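Local atomic coordinates of diaminopimelate decarboxylase (PDB entry 2P3E), a protein that probably catalyses the pyridoxal 5'-phosphate-dependent decarboxylation of meso-diaminopimelate to L-lysine, the final step of lysine synthesis by the diaminopimelate pathway. Residues L291-Q296 with I308-M313; K304-V309 with D342-I347; N314-P319 with L372-Y377; I347-D352 with S383-R388; R390-L395 with R405-Y410. All blocks are in the same frame, centred on the assembly; numbering follows the deposited sequence.

Contact 1. Residues L291-Q296 with I308-M313; sequences LITQVQ and IVDAGM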
# COMPACT_ATOMS: atom_id res chain seq x y z
N LEU B 291 8.69 14.59 -2.34
CA LEU B 291 9.30 13.35 -2.77
C LEU B 291 10.20 13.63 -3.97
O LEU B 291 9.73 14.16 -4.99
CB LEU B 291 8.24 12.30 -3.12
CG LEU B 291 8.69 10.95 -3.71
CD1 LEU B 291 9.62 10.20 -2.75
CD2 LEU B 291 7.46 10.09 -4.05
N ILE B 292 11.48 13.28 -3.84
CA ILE B 292 12.44 13.47 -4.92
C ILE B 292 12.65 12.15 -5.63
O ILE B 292 12.86 11.10 -4.99
CB ILE B 292 13.84 13.98 -4.44
CG1 ILE B 292 13.70 15.21 -3.51
CG2 ILE B 292 14.78 14.27 -5.64
CD1 ILE B 292 12.87 16.38 -4.09
N THR B 293 12.60 12.20 -6.96
CA THR B 293 12.73 11.01 -7.76
C THR B 293 13.62 11.29 -8.97
O THR B 293 13.65 12.40 -9.46
CB THR B 293 11.33 10.44 -8.18
OG1 THR B 293 11.50 9.23 -8.92
CG2 THR B 293 10.51 11.44 -9.01
N GLN B 294 14.35 10.27 -9.43
CA GLN B 294 15.24 10.42 -10.59
C GLN B 294 14.64 9.77 -11.83
O GLN B 294 14.12 8.64 -11.79
CB GLN B 294 16.61 9.82 -10.26
CG GLN B 294 17.66 10.02 -11.36
CD GLN B 294 18.93 9.27 -11.06
OE1 GLN B 294 18.91 8.06 -10.79
NE2 GLN B 294 20.04 9.98 -11.11
N VAL B 295 14.72 10.49 -12.95
CA VAL B 295 14.30 10.01 -14.25
C VAL B 295 15.24 8.88 -14.72
O VAL B 295 16.46 9.05 -14.74
CB VAL B 295 14.25 11.16 -15.31
CG1 VAL B 295 13.86 10.59 -16.69
CG2 VAL B 295 13.29 12.28 -14.88
N GLN B 296 14.65 7.74 -15.07
CA GLN B 296 15.37 6.56 -15.51
C GLN B 296 15.31 6.44 -17.03
O GLN B 296 16.34 6.27 -17.67
CB GLN B 296 14.81 5.29 -14.85
CG GLN B 296 14.85 5.31 -13.33
CD GLN B 296 16.23 5.61 -12.77
OE1 GLN B 296 17.20 4.90 -13.07
NE2 GLN B 296 16.32 6.65 -11.95
N ILE B 308 9.77 7.91 -17.19
CA ILE B 308 9.82 6.79 -16.23
C ILE B 308 10.82 7.13 -15.14
O ILE B 308 11.99 7.41 -15.43
CB ILE B 308 10.17 5.45 -16.94
CG1 ILE B 308 9.15 5.17 -18.06
CG2 ILE B 308 10.24 4.29 -15.91
CD1 ILE B 308 9.58 4.10 -19.08
N VAL B 309 10.35 7.12 -13.89
CA VAL B 309 11.16 7.52 -12.74
C VAL B 309 11.35 6.37 -11.76
O VAL B 309 10.76 5.30 -11.96
CB VAL B 309 10.56 8.79 -12.02
CG1 VAL B 309 10.56 9.99 -12.98
CG2 VAL B 309 9.13 8.51 -11.49
N ASP B 310 12.14 6.59 -10.70
CA ASP B 310 12.46 5.49 -9.77
C ASP B 310 11.51 5.38 -8.58
O ASP B 310 11.60 4.46 -7.78
CB ASP B 310 13.95 5.48 -9.35
CG ASP B 310 14.39 6.75 -8.60
OD1 ASP B 310 13.58 7.66 -8.31
OD2 ASP B 310 15.60 6.83 -8.29
N ALA B 311 10.58 6.33 -8.48
CA ALA B 311 9.56 6.30 -7.44
C ALA B 311 8.24 5.93 -8.05
O ALA B 311 7.89 6.40 -9.15
CB ALA B 311 9.44 7.66 -6.73
N GLY B 312 7.48 5.10 -7.36
CA GLY B 312 6.18 4.68 -7.87
C GLY B 312 5.11 4.63 -6.80
O GLY B 312 5.24 5.23 -5.71
N MET B 313 4.04 3.89 -7.11
CA MET B 313 2.91 3.77 -6.20
C MET B 313 3.32 3.13 -4.87
O MET B 313 2.60 3.26 -3.87
CB MET B 313 1.77 2.99 -6.87
CG MET B 313 2.09 1.52 -7.12
SD MET B 313 0.76 0.69 -8.03
CE MET B 313 -0.61 0.72 -6.84
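Asp310 and Thr293 meet through a carboxylate and a hydroxyl. Thr293 OG1 donates to Asp310 OD1 over 2.7 Å, arriving nearly in line with the C-O bond, and the backbone amide Gln294 N reaches that oxygen at 2.9 Å from above the carboxylate plane. The hydroxyl can do so because it lies opposite its own backbone N (chi1 -178°), which carries it across to residues 309-311. With Asp310 OD2 bonded to Thr34 OG1, both carboxylate oxygens are engaged and the rotation of the group is fixed.

Backbone pairing is brief. Gln296 N binds Ile308 O at 2.7 Å, Asp310 N returns a weak bond to Gln294 O, and between them Val295 and Val309 form a non-hydrogen-bonded antiparallel pair, CA atoms 4.3 Å apart. This is the open end of the hairpin of strands 289-301 and 304-309 in the beta-rich domain that accompanies the barrel in class-II decarboxylases.

A folded glutamine adds to it: Gln296, bent at chi2, turns NE2 back to Gln294 O (3.0 Å, from above the carbonyl plane) and to Gln294 OE1, and its amide runs almost parallel to the Asp310 carboxylate, 10° between planes.

Apolar contacts flank the polar core, with Val295 CG2 on Val309 CG1 at 4.0 Å and Leu291 CD2 reaching Ala311 CB at 4.1 Å.

Contact 2. Residues K304-V309 with D342-I347; sequences KHFIIV and DIVGPI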
# COMPACT_ATOMS: atom_id res chain seq x y z
N LYS B 304 1.85 9.48 -26.97
CA LYS B 304 2.15 9.73 -25.56
C LYS B 304 3.65 9.78 -25.26
O LYS B 304 4.43 9.00 -25.82
CB LYS B 304 1.48 8.69 -24.65
CG LYS B 304 -0.04 8.76 -24.63
CD LYS B 304 -0.64 7.60 -23.85
CE LYS B 304 -0.68 7.87 -22.35
NZ LYS B 304 -1.37 9.15 -22.05
N HIS B 305 4.02 10.70 -24.38
CA HIS B 305 5.37 10.79 -23.85
C HIS B 305 5.33 10.24 -22.41
O HIS B 305 4.55 10.69 -21.59
CB HIS B 305 5.89 12.23 -23.89
CG HIS B 305 7.33 12.38 -23.48
ND1 HIS B 305 8.34 11.63 -24.03
CD2 HIS B 305 7.92 13.22 -22.60
CE1 HIS B 305 9.50 11.99 -23.50
NE2 HIS B 305 9.28 12.96 -22.64
N PHE B 306 6.18 9.24 -22.15
CA PHE B 306 6.35 8.70 -20.80
C PHE B 306 7.70 9.13 -20.24
O PHE B 306 8.74 9.04 -20.93
CB PHE B 306 6.22 7.17 -20.80
CG PHE B 306 4.86 6.67 -21.22
CD1 PHE B 306 3.86 6.43 -20.28
CD2 PHE B 306 4.59 6.41 -22.57
CE1 PHE B 306 2.61 5.96 -20.67
CE2 PHE B 306 3.33 5.94 -22.96
CZ PHE B 306 2.35 5.71 -22.01
N ILE B 307 7.67 9.61 -19.00
CA ILE B 307 8.86 9.91 -18.22
C ILE B 307 8.87 8.88 -17.09
O ILE B 307 8.05 8.95 -16.17
CB ILE B 307 8.81 11.35 -17.66
CG1 ILE B 307 8.76 12.38 -18.81
CG2 ILE B 307 9.99 11.62 -16.72
CD1 ILE B 307 8.61 13.83 -18.37
N ILE B 308 9.77 7.91 -17.19
CA ILE B 308 9.82 6.79 -16.23
C ILE B 308 10.82 7.13 -15.14
O ILE B 308 11.99 7.41 -15.43
CB ILE B 308 10.17 5.45 -16.94
CG1 ILE B 308 9.15 5.17 -18.06
CG2 ILE B 308 10.24 4.29 -15.91
CD1 ILE B 308 9.58 4.10 -19.08
N VAL B 309 10.35 7.12 -13.89
CA VAL B 309 11.16 7.52 -12.74
C VAL B 309 11.35 6.37 -11.76
O VAL B 309 10.76 5.30 -11.96
CB VAL B 309 10.56 8.79 -12.02
CG1 VAL B 309 10.56 9.99 -12.98
CG2 VAL B 309 9.13 8.51 -11.49
N ASP B 342 3.03 11.40 -19.28
CA ASP B 342 2.71 10.54 -18.14
C ASP B 342 3.99 10.32 -17.35
O ASP B 342 5.01 9.88 -17.91
CB ASP B 342 2.18 9.18 -18.61
CG ASP B 342 0.75 9.24 -19.12
OD1 ASP B 342 0.14 10.34 -19.24
OD2 ASP B 342 0.22 8.14 -19.39
N ILE B 343 3.95 10.61 -16.06
CA ILE B 343 5.13 10.44 -15.21
C ILE B 343 4.84 9.19 -14.42
O ILE B 343 3.94 9.16 -13.58
CB ILE B 343 5.37 11.67 -14.30
CG1 ILE B 343 5.59 12.91 -15.18
CG2 ILE B 343 6.60 11.42 -13.34
CD1 ILE B 343 5.49 14.20 -14.42
N VAL B 344 5.58 8.13 -14.73
CA VAL B 344 5.21 6.79 -14.26
C VAL B 344 6.39 6.15 -13.51
O VAL B 344 7.54 6.47 -13.77
CB VAL B 344 4.76 5.90 -15.44
CG1 VAL B 344 3.51 6.51 -16.13
CG2 VAL B 344 5.90 5.74 -16.45
N GLY B 345 6.08 5.21 -12.62
CA GLY B 345 7.12 4.64 -11.77
C GLY B 345 7.62 3.29 -12.24
O GLY B 345 7.31 2.87 -13.36
N PRO B 346 8.38 2.60 -11.38
CA PRO B 346 9.05 1.33 -11.68
C PRO B 346 8.13 0.10 -11.51
O PRO B 346 8.47 -0.98 -12.01
CB PRO B 346 10.18 1.29 -10.63
CG PRO B 346 9.60 2.00 -9.45
CD PRO B 346 8.66 3.05 -10.00
N ILE B 347 6.99 0.26 -10.84
CA ILE B 347 6.14 -0.88 -10.47
C ILE B 347 5.48 -1.50 -11.71
O ILE B 347 5.08 -0.78 -12.65
CB ILE B 347 5.04 -0.50 -9.44
CG1 ILE B 347 5.66 0.01 -8.11
CG2 ILE B 347 4.04 -1.66 -9.25
CD1 ILE B 347 6.41 -1.06 -7.28
O HOH W 1 0.60 11.89 -21.41
O HOH W 2 -2.40 9.47 -19.89
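Asp342 stands beside Phe306 across two parallel strands, their side chains pointing the same way, and the aspartate can be followed outward. Its CB lies 3.6 Å from Phe306 CD1. CG, set beside the backbone N and opposite the carbonyl carbon (chi1 -75°), brings the carboxylate past the ring with the two planes nearly perpendicular, 86° apart. At the tip OD2 forms a salt bridge with Lys304 NZ at 3.3 Å, and Lys304 CE is nearer still, 3.1 Å from OD2. The lysine chain bends at chi3 and chi4 and crosses the aspartate obliquely, which brings CE and NZ to OD2. The other oxygen, OD1, takes a weak bond from Lys304 NZ, accepts a hydrogen bond from a water at 2.7 Å and is also hydrogen-bonded to Asp357 N.

Between the backbones runs a regular parallel ladder, within the mixed sheet of the beta domain: His305 O, Ile307 N, Ile307 O and Val309 N bond in turn to Asp342 N, Asp342 O, Val344 N and Val344 O. The short strand axes cross at -25°, the usual twist of such a sheet.

Ile308 CG1 rests on Val344 CG2 at 3.7 Å on the Phe306 side of the sheet, where Lys175 of the second subunit packs over Phe306 and Val344. Ile307 and Ile343 pair on the other side, where both touch Ile360. Farther along, Val309 CG2 comes 3.4 Å from Val344 O, and Pro346 CD lies 3.6 Å from Val309 O.

Contact 3. Residues N314-P319 with L372-Y377; sequences NDLIRP and LSAGAY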
# COMPACT_ATOMS: atom_id res chain seq x y z
N ASN B 314 4.43 2.41 -4.89
CA ASN B 314 5.04 1.84 -3.69
C ASN B 314 5.56 2.91 -2.74
O ASN B 314 5.67 2.65 -1.54
CB ASN B 314 6.21 0.92 -4.07
CG ASN B 314 7.32 1.65 -4.85
OD1 ASN B 314 7.09 2.24 -5.92
ND2 ASN B 314 8.52 1.60 -4.31
N ASP B 315 5.89 4.08 -3.29
CA ASP B 315 6.43 5.21 -2.51
C ASP B 315 5.35 6.23 -2.18
O ASP B 315 5.29 6.74 -1.06
CB ASP B 315 7.57 5.91 -3.29
CG ASP B 315 8.75 4.98 -3.54
OD1 ASP B 315 9.43 4.56 -2.57
OD2 ASP B 315 9.01 4.67 -4.73
N LEU B 316 4.51 6.53 -3.17
CA LEU B 316 3.42 7.50 -3.01
C LEU B 316 2.24 6.96 -3.78
O LEU B 316 2.26 6.91 -5.02
CB LEU B 316 3.81 8.89 -3.56
CG LEU B 316 2.74 10.01 -3.54
CD1 LEU B 316 2.19 10.28 -2.14
CD2 LEU B 316 3.29 11.31 -4.15
N ILE B 317 1.23 6.52 -3.04
CA ILE B 317 0.14 5.76 -3.65
C ILE B 317 -1.04 6.64 -4.10
O ILE B 317 -1.91 6.17 -4.83
CB ILE B 317 -0.35 4.66 -2.67
CG1 ILE B 317 -1.01 3.49 -3.43
CG2 ILE B 317 -1.23 5.27 -1.56
CD1 ILE B 317 -1.22 2.22 -2.53
N ARG B 318 -1.07 7.90 -3.67
CA ARG B 318 -2.28 8.73 -3.84
C ARG B 318 -2.71 8.91 -5.32
O ARG B 318 -3.91 8.77 -5.61
CB ARG B 318 -2.13 10.07 -3.10
CG ARG B 318 -1.87 9.92 -1.58
CD ARG B 318 -1.95 11.26 -0.85
NE ARG B 318 -3.33 11.74 -0.76
CZ ARG B 318 -3.82 12.77 -1.46
NH1 ARG B 318 -3.06 13.46 -2.30
NH2 ARG B 318 -5.09 13.11 -1.30
N PRO B 319 -1.77 9.26 -6.24
CA PRO B 319 -2.17 9.36 -7.66
C PRO B 319 -2.83 8.07 -8.18
O PRO B 319 -3.92 8.13 -8.74
CB PRO B 319 -0.85 9.64 -8.37
CG PRO B 319 -0.04 10.38 -7.33
CD PRO B 319 -0.35 9.64 -6.07
N LEU B 372 5.38 17.45 -5.00
CA LEU B 372 5.04 18.28 -3.84
C LEU B 372 3.92 17.65 -3.02
O LEU B 372 3.27 16.71 -3.48
CB LEU B 372 4.66 19.71 -4.26
CG LEU B 372 5.68 20.49 -5.10
CD1 LEU B 372 5.18 21.93 -5.28
CD2 LEU B 372 7.09 20.46 -4.48
N SER B 373 3.71 18.18 -1.80
CA SER B 373 2.52 17.85 -0.99
C SER B 373 2.51 16.36 -0.61
O SER B 373 1.45 15.73 -0.53
CB SER B 373 1.23 18.21 -1.75
OG SER B 373 1.36 19.45 -2.45
N ALA B 374 3.69 15.83 -0.32
CA ALA B 374 3.85 14.40 -0.11
C ALA B 374 4.14 14.00 1.34
O ALA B 374 4.46 12.84 1.61
CB ALA B 374 4.91 13.84 -1.05
N GLY B 375 3.96 14.95 2.27
CA GLY B 375 4.34 14.75 3.68
C GLY B 375 3.30 14.02 4.52
O GLY B 375 3.60 13.51 5.61
N ALA B 376 2.08 13.95 3.99
CA ALA B 376 0.94 13.32 4.67
C ALA B 376 0.35 12.24 3.79
O ALA B 376 0.12 12.47 2.59
CB ALA B 376 -0.12 14.37 5.03
N TYR B 377 0.12 11.06 4.37
CA TYR B 377 -0.39 9.90 3.60
C TYR B 377 0.52 9.58 2.39
O TYR B 377 0.05 9.20 1.32
CB TYR B 377 -1.86 10.15 3.18
CG TYR B 377 -2.67 10.65 4.36
CD1 TYR B 377 -3.04 9.77 5.39
CD2 TYR B 377 -3.03 11.99 4.47
CE1 TYR B 377 -3.77 10.22 6.50
CE2 TYR B 377 -3.75 12.45 5.60
CZ TYR B 377 -4.11 11.56 6.59
OH TYR B 377 -4.83 12.01 7.68
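Leu316 and Ala374 form the apolar half of this contact. One leucine methyl, CD2, meets Ala374 CB at 4.3 Å, while the other branch, CD1, faces Tyr377 O at 4.2 Å. With CG opposite the backbone N (chi1 177°), the forked end of Leu316 is swung over to the 372-377 loop. Tyr37 of strand 36-40 touches both Leu316 and Ala374.

The other half is an aliphatic-to-carbonyl contact. The Arg318 methylenes CG and CD close on the oxygen end of the Tyr377 carbonyl, each 3.6 Å from Tyr377 O, and CD also comes 4.2 Å from Tyr377 CB. The chain then bends at chi3 and carries the guanidinium away from that oxygen, its plane turned 46° from the phenol ring. Tyr377 O is buried by this contact and has no polar partner in the model.

By similarity Arg318 binds substrate, and Tyr377 binds both substrate and cofactor; Tyr377 touches Lys65, the predicted cofactor-bearing lysine, unmodified here, and Tyr385 of the second subunit packs against it. The closest approaches of Arg318 here are made by its methylenes; its guanidinium lies close to that of Arg282, consistent with a shared site for a substrate carboxylate.

Contact 4. Residues I347-D352 with S383-R388; sequences ICETGD and SHYNMR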
# COMPACT_ATOMS: atom_id res chain seq x y z
N ILE B 347 6.99 0.26 -10.84
CA ILE B 347 6.14 -0.88 -10.47
C ILE B 347 5.48 -1.50 -11.71
O ILE B 347 5.08 -0.78 -12.65
CB ILE B 347 5.04 -0.50 -9.44
CG1 ILE B 347 5.66 0.01 -8.11
CG2 ILE B 347 4.04 -1.66 -9.25
CD1 ILE B 347 6.41 -1.06 -7.28
N CYS B 348 5.37 -2.83 -11.69
CA CYS B 348 4.77 -3.56 -12.80
C CYS B 348 3.23 -3.58 -12.68
O CYS B 348 2.60 -4.63 -12.39
CB CYS B 348 5.37 -4.97 -12.91
SG CYS B 348 5.28 -5.61 -14.59
N GLU B 349 2.65 -2.40 -12.85
CA GLU B 349 1.20 -2.19 -12.91
C GLU B 349 0.95 -1.07 -13.91
O GLU B 349 1.70 -0.10 -13.94
CB GLU B 349 0.63 -1.73 -11.56
CG GLU B 349 0.70 -2.75 -10.43
CD GLU B 349 -0.39 -3.81 -10.50
OE1 GLU B 349 -1.11 -3.91 -11.53
OE2 GLU B 349 -0.54 -4.56 -9.51
N THR B 350 -0.11 -1.19 -14.70
CA THR B 350 -0.56 -0.11 -15.59
C THR B 350 -0.93 1.11 -14.75
O THR B 350 -0.68 2.25 -15.16
CB THR B 350 -1.74 -0.57 -16.48
OG1 THR B 350 -1.30 -1.69 -17.27
CG2 THR B 350 -2.19 0.54 -17.42
N GLY B 351 -1.43 0.86 -13.55
CA GLY B 351 -1.88 1.93 -12.65
C GLY B 351 -0.80 2.58 -11.81
O GLY B 351 -1.10 3.42 -10.97
N ASP B 352 0.47 2.19 -12.00
CA ASP B 352 1.58 2.81 -11.30
C ASP B 352 2.07 4.11 -11.98
O ASP B 352 2.98 4.10 -12.82
CB ASP B 352 2.76 1.85 -11.17
CG ASP B 352 4.02 2.54 -10.57
OD1 ASP B 352 3.90 3.36 -9.64
OD2 ASP B 352 5.13 2.26 -11.06
N SER B 383 4.71 0.75 0.57
CA SER B 383 4.78 -0.71 0.73
C SER B 383 6.09 -1.24 0.14
O SER B 383 6.99 -0.46 -0.24
CB SER B 383 3.57 -1.37 0.04
OG SER B 383 3.73 -1.29 -1.38
N HIS B 384 6.19 -2.57 0.09
CA HIS B 384 7.33 -3.27 -0.49
C HIS B 384 6.96 -4.02 -1.76
O HIS B 384 7.69 -4.91 -2.19
CB HIS B 384 7.93 -4.26 0.52
CG HIS B 384 8.55 -3.58 1.70
ND1 HIS B 384 8.26 -3.93 3.00
CD2 HIS B 384 9.42 -2.54 1.77
CE1 HIS B 384 8.95 -3.16 3.83
NE2 HIS B 384 9.65 -2.30 3.10
N TYR B 385 5.86 -3.61 -2.39
CA TYR B 385 5.42 -4.23 -3.62
C TYR B 385 6.57 -4.30 -4.63
O TYR B 385 7.33 -3.33 -4.79
CB TYR B 385 4.19 -3.48 -4.16
CG TYR B 385 3.47 -4.18 -5.27
CD1 TYR B 385 3.36 -5.58 -5.31
CD2 TYR B 385 2.87 -3.44 -6.31
CE1 TYR B 385 2.69 -6.23 -6.35
CE2 TYR B 385 2.20 -4.08 -7.34
CZ TYR B 385 2.11 -5.47 -7.36
OH TYR B 385 1.44 -6.08 -8.40
N ASN B 386 6.72 -5.46 -5.29
CA ASN B 386 7.81 -5.72 -6.22
C ASN B 386 9.17 -5.80 -5.51
O ASN B 386 10.21 -5.61 -6.14
CB ASN B 386 7.85 -4.67 -7.36
CG ASN B 386 6.66 -4.77 -8.35
OD1 ASN B 386 6.66 -4.06 -9.34
ND2 ASN B 386 5.68 -5.65 -8.09
N MET B 387 9.16 -6.09 -4.21
CA MET B 387 10.41 -6.22 -3.43
C MET B 387 11.24 -4.93 -3.51
O MET B 387 12.47 -4.98 -3.60
CB MET B 387 11.22 -7.45 -3.89
CG MET B 387 10.83 -8.75 -3.22
SD MET B 387 11.19 -8.76 -1.43
CE MET B 387 12.98 -8.66 -1.46
N ARG B 388 10.56 -3.78 -3.45
CA ARG B 388 11.23 -2.50 -3.51
C ARG B 388 11.42 -1.92 -2.11
O ARG B 388 10.44 -1.64 -1.43
CB ARG B 388 10.45 -1.51 -4.40
CG ARG B 388 10.30 -2.02 -5.84
CD ARG B 388 9.94 -0.92 -6.84
NE ARG B 388 11.15 -0.22 -7.30
CZ ARG B 388 11.97 -0.62 -8.29
NH1 ARG B 388 11.74 -1.71 -9.04
NH2 ARG B 388 13.05 0.13 -8.55
O HOH W 3 3.40 -6.24 -10.07
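Residues 347-352 run through an inverse gamma turn centred on Cys348 and a type I turn from Glu349 to Asp352, and they meet Asn386, whose backbone is left-handed (phi 68°). The amide Cys348 N donates to Asn386 OD1 over 2.9 Å, nearly straight at 168° and in the carbonyl plane of the side-chain amide. The other end of this amide, ND2, lies 3.4 Å above the ring plane of Tyr385, over its centre, so one asparagine holds the turn and covers a ring face.

At the edge of the ring, Tyr385 OH donates to Glu349 OE2 at 2.7 Å, meeting the oxygen from above the carboxylate plane. A water closes the circuit: it accepts from Asn386 ND2 and donates to Cys348 O and, at 2.6 Å, to Tyr385 OH. The sequence Cys-Glu-Thr-Gly-Asp is the signature loop of class-II decarboxylases, in which this loop serves the active site of the partner subunit. By similarity Glu349 binds substrate, and Tyr385 packs on Tyr377 of the second subunit.

Ile347 packs beside these bonds. Its CG2 touches Tyr385 CE2 at 3.6 Å, whereas the CG1 branch, bent at chi2 (-68°), brings CD1 to both Tyr385 O (3.5 Å) and Arg388 CD (3.6 Å). Its backbone amide is bonded to Asp352 OD2, 2.7 Å from Ile347 N, and the same carboxylate forms a salt bridge with Lys175 of the second subunit.

Contact 5. Residues R390-L395 with R405-Y410; sequences RAAEVL and RKRENY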
# COMPACT_ATOMS: atom_id res chain seq x y z
N ARG B 390 11.86 0.77 0.73
CA ARG B 390 11.30 2.11 0.83
C ARG B 390 12.38 3.19 0.95
O ARG B 390 13.55 2.91 1.24
CB ARG B 390 10.29 2.20 1.98
CG ARG B 390 9.07 1.29 1.78
CD ARG B 390 8.06 1.39 2.91
NE ARG B 390 8.58 0.82 4.17
CZ ARG B 390 7.82 0.36 5.16
NH1 ARG B 390 6.49 0.40 5.04
NH2 ARG B 390 8.38 -0.13 6.26
N ALA B 391 11.96 4.42 0.70
CA ALA B 391 12.85 5.57 0.55
C ALA B 391 13.49 5.96 1.86
O ALA B 391 12.92 5.74 2.94
CB ALA B 391 12.04 6.75 0.01
N ALA B 392 14.67 6.61 1.76
CA ALA B 392 15.23 7.34 2.91
C ALA B 392 14.34 8.57 3.18
O ALA B 392 13.65 9.05 2.28
CB ALA B 392 16.67 7.78 2.62
N GLU B 393 14.36 9.03 4.43
CA GLU B 393 13.70 10.26 4.81
C GLU B 393 14.71 11.22 5.48
O GLU B 393 15.44 10.84 6.38
CB GLU B 393 12.56 9.98 5.79
CG GLU B 393 11.36 9.22 5.18
CD GLU B 393 10.22 9.02 6.20
OE1 GLU B 393 10.42 8.34 7.24
OE2 GLU B 393 9.10 9.54 5.96
N VAL B 394 14.72 12.48 5.05
CA VAL B 394 15.64 13.48 5.63
C VAL B 394 14.83 14.68 6.08
O VAL B 394 13.79 14.99 5.50
CB VAL B 394 16.74 13.91 4.62
CG1 VAL B 394 17.66 12.73 4.28
CG2 VAL B 394 16.14 14.44 3.35
N LEU B 395 15.31 15.34 7.13
CA LEU B 395 14.66 16.51 7.72
C LEU B 395 15.64 17.70 7.64
O LEU B 395 16.75 17.65 8.21
CB LEU B 395 14.29 16.24 9.17
CG LEU B 395 13.68 17.39 10.01
CD1 LEU B 395 12.28 17.71 9.52
CD2 LEU B 395 13.66 16.98 11.47
N ARG B 405 15.16 8.63 8.55
CA ARG B 405 14.94 7.21 8.26
C ARG B 405 15.94 6.75 7.22
O ARG B 405 16.00 7.31 6.13
CB ARG B 405 13.50 6.94 7.77
CG ARG B 405 13.18 5.43 7.73
CD ARG B 405 11.79 5.11 7.19
NE ARG B 405 11.63 3.66 7.03
CZ ARG B 405 11.02 2.86 7.90
NH1 ARG B 405 10.45 3.35 9.00
NH2 ARG B 405 10.92 1.56 7.64
N LYS B 406 16.74 5.73 7.56
CA LYS B 406 17.68 5.15 6.60
C LYS B 406 16.89 4.48 5.49
O LYS B 406 15.78 3.96 5.72
CB LYS B 406 18.58 4.11 7.26
CG LYS B 406 19.54 4.68 8.36
CD LYS B 406 20.32 3.52 9.05
CE LYS B 406 19.39 2.60 9.87
NZ LYS B 406 20.10 1.71 10.86
N ARG B 407 17.46 4.48 4.29
CA ARG B 407 16.93 3.67 3.20
C ARG B 407 16.99 2.20 3.60
O ARG B 407 18.00 1.74 4.15
CB ARG B 407 17.74 3.90 1.93
CG ARG B 407 17.14 3.28 0.66
CD ARG B 407 17.95 3.69 -0.58
NE ARG B 407 18.03 5.15 -0.65
CZ ARG B 407 17.07 5.94 -1.12
NH1 ARG B 407 15.91 5.43 -1.57
NH2 ARG B 407 17.24 7.26 -1.10
N GLU B 408 15.91 1.48 3.34
CA GLU B 408 15.85 0.04 3.58
C GLU B 408 16.69 -0.69 2.55
O GLU B 408 17.03 -0.15 1.50
CB GLU B 408 14.39 -0.42 3.49
CG GLU B 408 13.52 0.17 4.59
CD GLU B 408 12.03 0.01 4.31
OE1 GLU B 408 11.67 -0.64 3.32
OE2 GLU B 408 11.23 0.51 5.12
N ASN B 409 17.03 -1.93 2.86
CA ASN B 409 17.62 -2.84 1.90
C ASN B 409 16.74 -4.08 1.76
O ASN B 409 15.74 -4.20 2.46
CB ASN B 409 19.07 -3.19 2.31
CG ASN B 409 19.17 -3.79 3.71
OD1 ASN B 409 18.21 -4.38 4.24
ND2 ASN B 409 20.35 -3.67 4.29
N TYR B 410 17.09 -4.98 0.84
CA TYR B 410 16.28 -6.19 0.61
C TYR B 410 16.14 -7.07 1.85
O TYR B 410 15.07 -7.64 2.10
CB TYR B 410 16.86 -7.02 -0.54
CG TYR B 410 17.09 -6.24 -1.82
CD1 TYR B 410 16.16 -5.28 -2.27
CD2 TYR B 410 18.21 -6.50 -2.61
CE1 TYR B 410 16.39 -4.57 -3.45
CE2 TYR B 410 18.43 -5.80 -3.80
CZ TYR B 410 17.50 -4.84 -4.21
OH TYR B 410 17.72 -4.16 -5.38
O HOH W 4 14.74 2.83 -1.91
O HOH W 5 13.29 3.51 4.70
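Arg407 lays one face of its guanidinium on the Ala391-Ala392 peptide: Ala392 N sits 3.6 Å above the plane, toward the rim, and a water bonded to NH1 lies at the edge; NH1 also bonds to Pro35 O and NH2 to Phe32 O. The Arg390 guanidinium is used by its edge, NE (2.8 Å) and NH2 (3.1 Å) both directed at Glu408 OE2, which lies in the guanidinium plane and is met on its syn side. Arg405 NH2 takes the anti lone pair of the same OE2 at 2.7 Å, completing three bonds to one atom. The two guanidiniums, turned 87° to each other, thus gather round a shared carboxylate. Glu408 OE1 accepts from Arg390 N at 3.0 Å and also binds His384 NE2, so both oxygens are fixed.

A second water, at the edge of the Arg405 guanidinium, joins Arg405 NE to Ala391 O and Lys406 O. Glu393 OE1 rests 3.4 Å from Arg405 CB, its carboxylate bonded to Tyr39 and Asn69.

Glu393 and Arg405 form the hydrogen-bonded antiparallel pair at the open end of hairpin 392-397/400-405. Strand 36-40 runs beside 392-397, Asn409 caps the helix 410-414, and Arg405 NH1 bonds to Ile413 O of the second subunit.

Overall arrangement
Contacts 1 and 2 lie with their centres 8 Å apart and share Ile308 and Val309, so that strand 304-309 pairs antiparallel on one side and parallel on the other. Contact 4 follows contact 2 directly through Ile347 and is tied to contact 1, where Asp352 OD1 accepts from Met313 N at 2.6 Å. From contact 3, Asn314 O reaches Ser383 N of contact 4 at 3.0 Å. Contact 5, in the same sheet as contacts 1 and 2, joins contact 4 through His384 NE2 and Glu408 OE1, 2.6 Å apart. Contact 3 holds Arg318 and Tyr377 of the predicted active site, the Tyr377 side chain about 3 Å from that of Lys65, and contact 4 holds Glu349, also predicted to bind substrate; all five touch the second subunit.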